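Local atomic coordinates of lipoprotein (Streptococcus pneumoniae serotype 4, PDB entry 6JF1), a protein that binds L-methionine as the substrate-binding lipoprotein of an ABC importer and probably delivers it to the membrane transporter. Residues Asp78-Gln83 against Ile232-Lys237; Thr105-Ile110 against Leu271-Trp276. One frame throughout, in Å; residues are numbered along the deposited sequence.

Contact 1 (Asp78-Gln83 against Ile232-Lys237). With MET (methionine), chain B.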
loop_
_atom_site.group_PDB
_atom_site.type_symbol
_atom_site.label_atom_id
_atom_site.label_comp_id
_atom_site.label_asym_id
_atom_site.label_seq_id
_atom_site.Cartn_x
_atom_site.Cartn_y
_atom_site.Cartn_z
ATOM N N ASP A 78 -4.768 -2.629 18.385
ATOM C CA ASP A 78 -6.224 -2.646 18.238
ATOM C C ASP A 78 -6.652 -2.622 16.763
ATOM O O ASP A 78 -7.652 -3.228 16.457
ATOM C CB ASP A 78 -6.881 -1.490 19.014
ATOM C CG ASP A 78 -6.464 -1.519 20.482
ATOM O OD1 ASP A 78 -6.776 -2.538 21.170
ATOM O OD2 ASP A 78 -5.852 -0.525 20.939
ATOM N N LEU A 79 -5.991 -1.811 15.923
ATOM C CA LEU A 79 -6.384 -1.576 14.525
ATOM C C LEU A 79 -5.113 -1.632 13.690
ATOM O O LEU A 79 -3.990 -1.455 14.236
ATOM C CB LEU A 79 -6.971 -0.166 14.349
ATOM C CG LEU A 79 -8.227 0.120 15.169
ATOM C CD1 LEU A 79 -8.662 1.577 15.032
ATOM C CD2 LEU A 79 -9.350 -0.824 14.731
ATOM N N ASN A 80 -5.306 -1.860 12.395
ATOM C CA ASN A 80 -4.217 -1.611 11.464
ATOM C C ASN A 80 -4.743 -0.753 10.319
ATOM O O ASN A 80 -5.976 -0.779 9.966
ATOM C CB ASN A 80 -3.462 -2.900 11.092
ATOM C CG ASN A 80 -4.207 -3.811 10.132
ATOM O OD1 ASN A 80 -4.597 -3.393 9.037
ATOM N ND2 ASN A 80 -4.368 -5.076 10.510
ATOM N N ALA A 81 -3.816 -0.005 9.720
ATOM C CA ALA A 81 -4.190 0.813 8.621
ATOM C C ALA A 81 -3.036 0.819 7.621
ATOM O O ALA A 81 -2.106 1.639 7.767
ATOM C CB ALA A 81 -4.534 2.200 9.149
ATOM N N PHE A 82 -3.066 -0.080 6.618
ATOM C CA PHE A 82 -1.913 -0.178 5.730
ATOM C C PHE A 82 -2.255 -0.945 4.444
ATOM O O PHE A 82 -1.455 -0.925 3.550
ATOM C CB PHE A 82 -0.749 -0.905 6.418
ATOM C CG PHE A 82 -0.880 -2.409 6.455
ATOM C CD1 PHE A 82 -1.762 -3.029 7.327
ATOM C CD2 PHE A 82 -0.130 -3.213 5.587
ATOM C CE1 PHE A 82 -1.908 -4.418 7.329
ATOM C CE2 PHE A 82 -0.261 -4.598 5.594
ATOM C CZ PHE A 82 -1.161 -5.199 6.457
ATOM N N GLN A 83 -3.391 -1.653 4.341
ATOM C CA GLN A 83 -3.528 -2.597 3.231
ATOM C C GLN A 83 -4.813 -2.285 2.466
ATOM O O GLN A 83 -5.664 -1.518 2.950
ATOM C CB GLN A 83 -3.618 -4.041 3.746
ATOM C CG GLN A 83 -4.967 -4.320 4.436
ATOM C CD GLN A 83 -4.853 -5.470 5.405
ATOM O OE1 GLN A 83 -4.533 -6.598 5.017
ATOM N NE2 GLN A 83 -5.108 -5.198 6.678
ATOM N N ILE A 232 -8.126 0.278 3.778
ATOM C CA ILE A 232 -9.093 -0.021 4.806
ATOM C C ILE A 232 -8.446 0.115 6.201
ATOM O O ILE A 232 -7.182 -0.011 6.384
ATOM C CB ILE A 232 -9.673 -1.452 4.609
ATOM C CG1 ILE A 232 -8.577 -2.517 4.433
ATOM C CG2 ILE A 232 -10.658 -1.495 3.429
ATOM C CD1 ILE A 232 -9.090 -3.979 4.367
ATOM N N ILE A 233 -9.328 0.288 7.193
ATOM C CA ILE A 233 -8.976 0.122 8.579
ATOM C C ILE A 233 -9.479 -1.265 8.977
ATOM O O ILE A 233 -10.619 -1.649 8.638
ATOM C CB ILE A 233 -9.653 1.172 9.492
ATOM C CG1 ILE A 233 -9.481 2.618 9.001
ATOM C CG2 ILE A 233 -9.146 1.007 10.922
ATOM C CD1 ILE A 233 -8.059 3.059 8.945
ATOM N N VAL A 234 -8.665 -1.972 9.752
ATOM C CA VAL A 234 -8.934 -3.373 10.012
ATOM C C VAL A 234 -8.818 -3.660 11.516
ATOM O O VAL A 234 -7.909 -3.166 12.174
ATOM C CB VAL A 234 -7.957 -4.243 9.191
ATOM C CG1 VAL A 234 -7.929 -5.685 9.655
ATOM C CG2 VAL A 234 -8.269 -4.194 7.711
ATOM N N ALA A 235 -9.704 -4.534 12.020
ATOM C CA ALA A 235 -9.685 -5.003 13.387
ATOM C C ALA A 235 -9.916 -6.522 13.412
ATOM O O ALA A 235 -10.304 -7.111 12.414
ATOM C CB ALA A 235 -10.758 -4.290 14.215
ATOM N N LYS A 236 -9.754 -7.137 14.582
ATOM C CA LYS A 236 -10.278 -8.508 14.790
ATOM C C LYS A 236 -11.806 -8.520 14.733
ATOM O O LYS A 236 -12.469 -7.596 15.186
ATOM C CB LYS A 236 -9.867 -9.048 16.157
ATOM C CG LYS A 236 -8.372 -9.317 16.288
ATOM C CD LYS A 236 -7.947 -9.412 17.743
ATOM C CE LYS A 236 -8.517 -10.590 18.497
ATOM N NZ LYS A 236 -7.730 -10.818 19.735
ATOM N N LYS A 237 -12.327 -9.636 14.253
ATOM C CA LYS A 237 -13.774 -9.813 14.038
ATOM C C LYS A 237 -14.557 -9.502 15.318
ATOM O O LYS A 237 -15.629 -8.959 15.205
ATOM C CB LYS A 237 -14.085 -11.221 13.497
ATOM C CG LYS A 237 -15.475 -11.396 12.890
ATOM C CD LYS A 237 -15.592 -12.495 11.851
HETATM N N MET B . -1.229 1.370 0.392
HETATM C CA MET B . -0.915 0.166 -0.468
HETATM C C MET B . -1.594 0.365 -1.824
HETATM O O MET B . -0.996 0.046 -2.871
HETATM C CB MET B . -1.453 -1.123 0.172
HETATM C CG MET B . -0.838 -2.398 -0.445
HETATM S SD MET B . -1.507 -3.888 0.350
HETATM C CE MET B . -0.497 -3.979 1.837
HETATM O OXT MET B . -2.734 0.913 -1.862
HETATM O O HOH W 1 -8.749 -5.643 17.016
HETATM O O HOH W 2 -5.263 -1.921 6.876
#

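Contact 2 (Thr105-Ile110 against Leu271-Trp276)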
loop_
_atom_site.group_PDB
_atom_site.type_symbol
_atom_site.label_atom_id
_atom_site.label_comp_id
_atom_site.label_asym_id
_atom_site.label_seq_id
_atom_site.Cartn_x
_atom_site.Cartn_y
_atom_site.Cartn_z
ATOM N N THR A 105 -10.491 3.862 3.296
ATOM C CA THR A 105 -9.696 5.076 3.524
ATOM C C THR A 105 -9.447 5.760 2.180
ATOM O O THR A 105 -10.190 6.661 1.780
ATOM C CB THR A 105 -8.432 4.802 4.363
ATOM O OG1 THR A 105 -7.656 3.824 3.659
ATOM C CG2 THR A 105 -8.753 4.337 5.770
ATOM N N TYR A 106 -8.465 5.263 1.432
ATOM C CA TYR A 106 -8.063 5.893 0.227
ATOM C C TYR A 106 -7.722 4.822 -0.837
ATOM O O TYR A 106 -7.615 3.616 -0.535
ATOM C CB TYR A 106 -6.909 6.825 0.575
ATOM C CG TYR A 106 -5.648 6.089 0.936
ATOM C CD1 TYR A 106 -4.831 5.640 -0.086
ATOM C CD2 TYR A 106 -5.247 5.867 2.253
ATOM C CE1 TYR A 106 -3.642 4.981 0.172
ATOM C CE2 TYR A 106 -4.051 5.201 2.524
ATOM C CZ TYR A 106 -3.262 4.741 1.475
ATOM O OH TYR A 106 -2.091 4.044 1.627
ATOM N N ILE A 107 -7.598 5.260 -2.091
ATOM C CA ILE A 107 -7.022 4.466 -3.167
ATOM C C ILE A 107 -5.810 5.240 -3.688
ATOM O O ILE A 107 -5.780 6.464 -3.637
ATOM C CB ILE A 107 -8.054 4.173 -4.265
ATOM C CG1 ILE A 107 -7.548 3.096 -5.226
ATOM C CG2 ILE A 107 -8.466 5.474 -4.989
ATOM C CD1 ILE A 107 -8.574 2.643 -6.267
ATOM N N SER A 108 -4.762 4.493 -4.024
ATOM C CA SER A 108 -3.610 5.030 -4.699
ATOM C C SER A 108 -3.185 4.078 -5.843
ATOM O O SER A 108 -2.363 3.184 -5.629
ATOM C CB SER A 108 -2.497 5.215 -3.691
ATOM O OG SER A 108 -1.467 5.990 -4.270
ATOM N N PRO A 109 -3.729 4.274 -7.057
ATOM C CA PRO A 109 -3.445 3.376 -8.174
ATOM C C PRO A 109 -1.927 3.172 -8.360
ATOM O O PRO A 109 -1.141 4.141 -8.374
ATOM C CB PRO A 109 -4.065 4.055 -9.405
ATOM C CG PRO A 109 -5.182 4.898 -8.832
ATOM C CD PRO A 109 -4.632 5.366 -7.495
ATOM N N ILE A 110 -1.496 1.911 -8.425
ATOM C CA ILE A 110 -0.051 1.637 -8.377
ATOM C C ILE A 110 0.599 2.119 -9.685
ATOM O O ILE A 110 -0.061 2.139 -10.738
ATOM C CB ILE A 110 0.192 0.130 -8.128
ATOM C CG1 ILE A 110 1.572 -0.126 -7.513
ATOM C CG2 ILE A 110 -0.057 -0.691 -9.401
ATOM C CD1 ILE A 110 1.695 -1.482 -6.878
ATOM N N LEU A 271 -1.196 11.983 -4.029
ATOM C CA LEU A 271 -0.863 10.527 -4.215
ATOM C C LEU A 271 -1.966 9.626 -3.617
ATOM O O LEU A 271 -2.283 8.589 -4.185
ATOM C CB LEU A 271 0.509 10.238 -3.597
ATOM C CG LEU A 271 0.980 8.773 -3.589
ATOM C CD1 LEU A 271 1.163 8.220 -5.000
ATOM C CD2 LEU A 271 2.289 8.666 -2.813
ATOM N N ASP A 272 -2.564 10.009 -2.494
ATOM C CA ASP A 272 -3.626 9.197 -1.897
ATOM C C ASP A 272 -4.990 9.856 -2.140
ATOM O O ASP A 272 -5.215 11.042 -1.784
ATOM C CB ASP A 272 -3.471 9.102 -0.384
ATOM C CG ASP A 272 -2.247 8.348 0.126
ATOM O OD1 ASP A 272 -1.371 7.981 -0.691
ATOM O OD2 ASP A 272 -2.197 8.116 1.367
ATOM N N GLN A 273 -5.923 9.078 -2.658
ATOM C CA GLN A 273 -7.220 9.615 -3.018
ATOM C C GLN A 273 -8.296 9.081 -2.060
ATOM O O GLN A 273 -8.677 7.907 -2.141
ATOM C CB GLN A 273 -7.530 9.257 -4.472
ATOM C CG GLN A 273 -8.963 9.624 -4.825
ATOM C CD GLN A 273 -9.373 9.218 -6.220
ATOM O OE1 GLN A 273 -8.544 9.025 -7.109
ATOM N NE2 GLN A 273 -10.680 9.105 -6.427
ATOM N N PRO A 274 -8.821 9.925 -1.170
ATOM C CA PRO A 274 -9.854 9.477 -0.203
ATOM C C PRO A 274 -11.087 8.929 -0.931
ATOM O O PRO A 274 -11.443 9.444 -1.982
ATOM C CB PRO A 274 -10.265 10.761 0.554
ATOM C CG PRO A 274 -9.014 11.624 0.431
ATOM C CD PRO A 274 -8.562 11.361 -0.996
ATOM N N VAL A 275 -11.722 7.886 -0.380
ATOM C CA VAL A 275 -12.855 7.257 -1.037
ATOM C C VAL A 275 -14.134 7.329 -0.181
ATOM O O VAL A 275 -15.027 6.562 -0.456
ATOM C CB VAL A 275 -12.545 5.800 -1.472
ATOM C CG1 VAL A 275 -11.484 5.742 -2.551
ATOM C CG2 VAL A 275 -12.135 4.916 -0.307
ATOM N N TRP A 276 -14.300 8.228 0.784
ATOM C CA TRP A 276 -15.578 8.231 1.565
ATOM C C TRP A 276 -16.421 9.485 1.292
ATOM O O TRP A 276 -15.943 10.397 0.623
ATOM C CB TRP A 276 -15.295 8.104 3.060
ATOM C CG TRP A 276 -14.597 9.287 3.658
ATOM C CD1 TRP A 276 -15.168 10.415 4.182
ATOM C CD2 TRP A 276 -13.174 9.450 3.804
ATOM N NE1 TRP A 276 -14.196 11.265 4.652
ATOM C CE2 TRP A 276 -12.965 10.693 4.450
ATOM C CE3 TRP A 276 -12.068 8.665 3.450
ATOM C CZ2 TRP A 276 -11.693 11.153 4.780
ATOM C CZ3 TRP A 276 -10.814 9.111 3.795
ATOM C CH2 TRP A 276 -10.630 10.350 4.419
#

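Contact 1 (Asp78-Gln83 against Ile232-Lys237)
The backbone oxygen of N80 takes the amide of V234 (N80 O to V234 N, 2.9 Å) and also meets the CA-H of I233. Together with the return bond from N80 N to V234 O, this bond makes N80 and V234 a hydrogen-bonded pair of antiparallel strands, 79-83 against 232-235, inside the mixed sheet of one lobe of this two-lobed substrate-binding protein. Toward the methionine the strands part, and a water bridges them: it accepts from F82 N and lies 2.8 Å from I232 O and 2.7 Å from N80 OD1. Beyond it, I232 N reaches Q83 O over a longer, more bent bond.

At N80, CG lies between the backbone N and the carbonyl carbon (chi1 75°), which sets the amide alongside V234, with N80 OD1 3.5 Å from V234 CB; N80 ND2 is held by T72 and N69. The extended Q83 chain crosses V234 at about a right angle and brings NE2 onto V234 CG2, while its OE1 is bonded to N69. On the other face, A81 CB meets I233 CD1. Q83 CB covers one face of the F82 ring, 3.7 Å above its centre, and touches the ligand methyl, MET CE, at 3.7 Å.

Contact 2 (Thr105-Ile110 against Leu271-Trp276)
T105 O and V275 N open a short antiparallel ladder with a hydrogen bond of 2.9 Å, by which the C-terminal strand 273-274 forms an edge of the sheet. The same oxygen lies close to the plane of the W276 ring, at its edge, 3.2 Å from CE3.

Y106 and P274 form a non-hydrogen-bonded pair whose side chains diverge, and one face of the Y106 ring is covered by D272. The ring and carboxylate planes are 8° apart, a stack that sets D272 OD2 3.5 Å above the ring centre, with D272 CB also over the face as a CH-pi contact. Y106 lines the methionine pocket, so this stack backs a ligand-contacting ring. Salt bridges from D272 OD2 to R42 and R35 probably offset the charge laid on the ring, and N203 ND2 is hydrogen-bonded to both D272 OD1 and Y106 OH, a second tie that probably helps hold the two planes nearly parallel.

I107 pairs with Q273 through two backbone bonds, I107 N to Q273 O at 2.9 Å and Q273 N to I107 O at 2.8 Å. Its CG2 packs on V275 CG1, 3.9 Å away, the two crossing at about a right angle.

With chi1 at -168° the hydroxyl of S108 is turned away from its backbone N, and OG donates to L271 O at 2.7 Å, from above the carbonyl plane, and touches L271 CD1.

Helix 258-267 lies against D272, P274 and W276, Y255 of helix 245-255 touches T105 and Y106, and strand 231-235 flanks strand 100-107 on the side away from 273-274.

In the fold
Contacts 1 and 2 belong to one sheet, their centres 16 Å apart. Strand 231-235 pairs with 79-84 in contact 1 and, on its other side, with 100-107, which in turn carries 273-274 in contact 2. The two meet where I233 CD1 packs against T105 CG2 at 3.5 Å. Both reach the bound methionine: F82 and Q83 of contact 1 touch its side chain, at the methyl end and at CB, while the side chain of Y106 in contact 2 comes within about 3 Å of the ligand. N203, which bonds Y106 and D272, is hydrogen-bonded to the methionine too. The segments alternate along the chain, and its C-terminal residues supply an outermost strand of the same sheet.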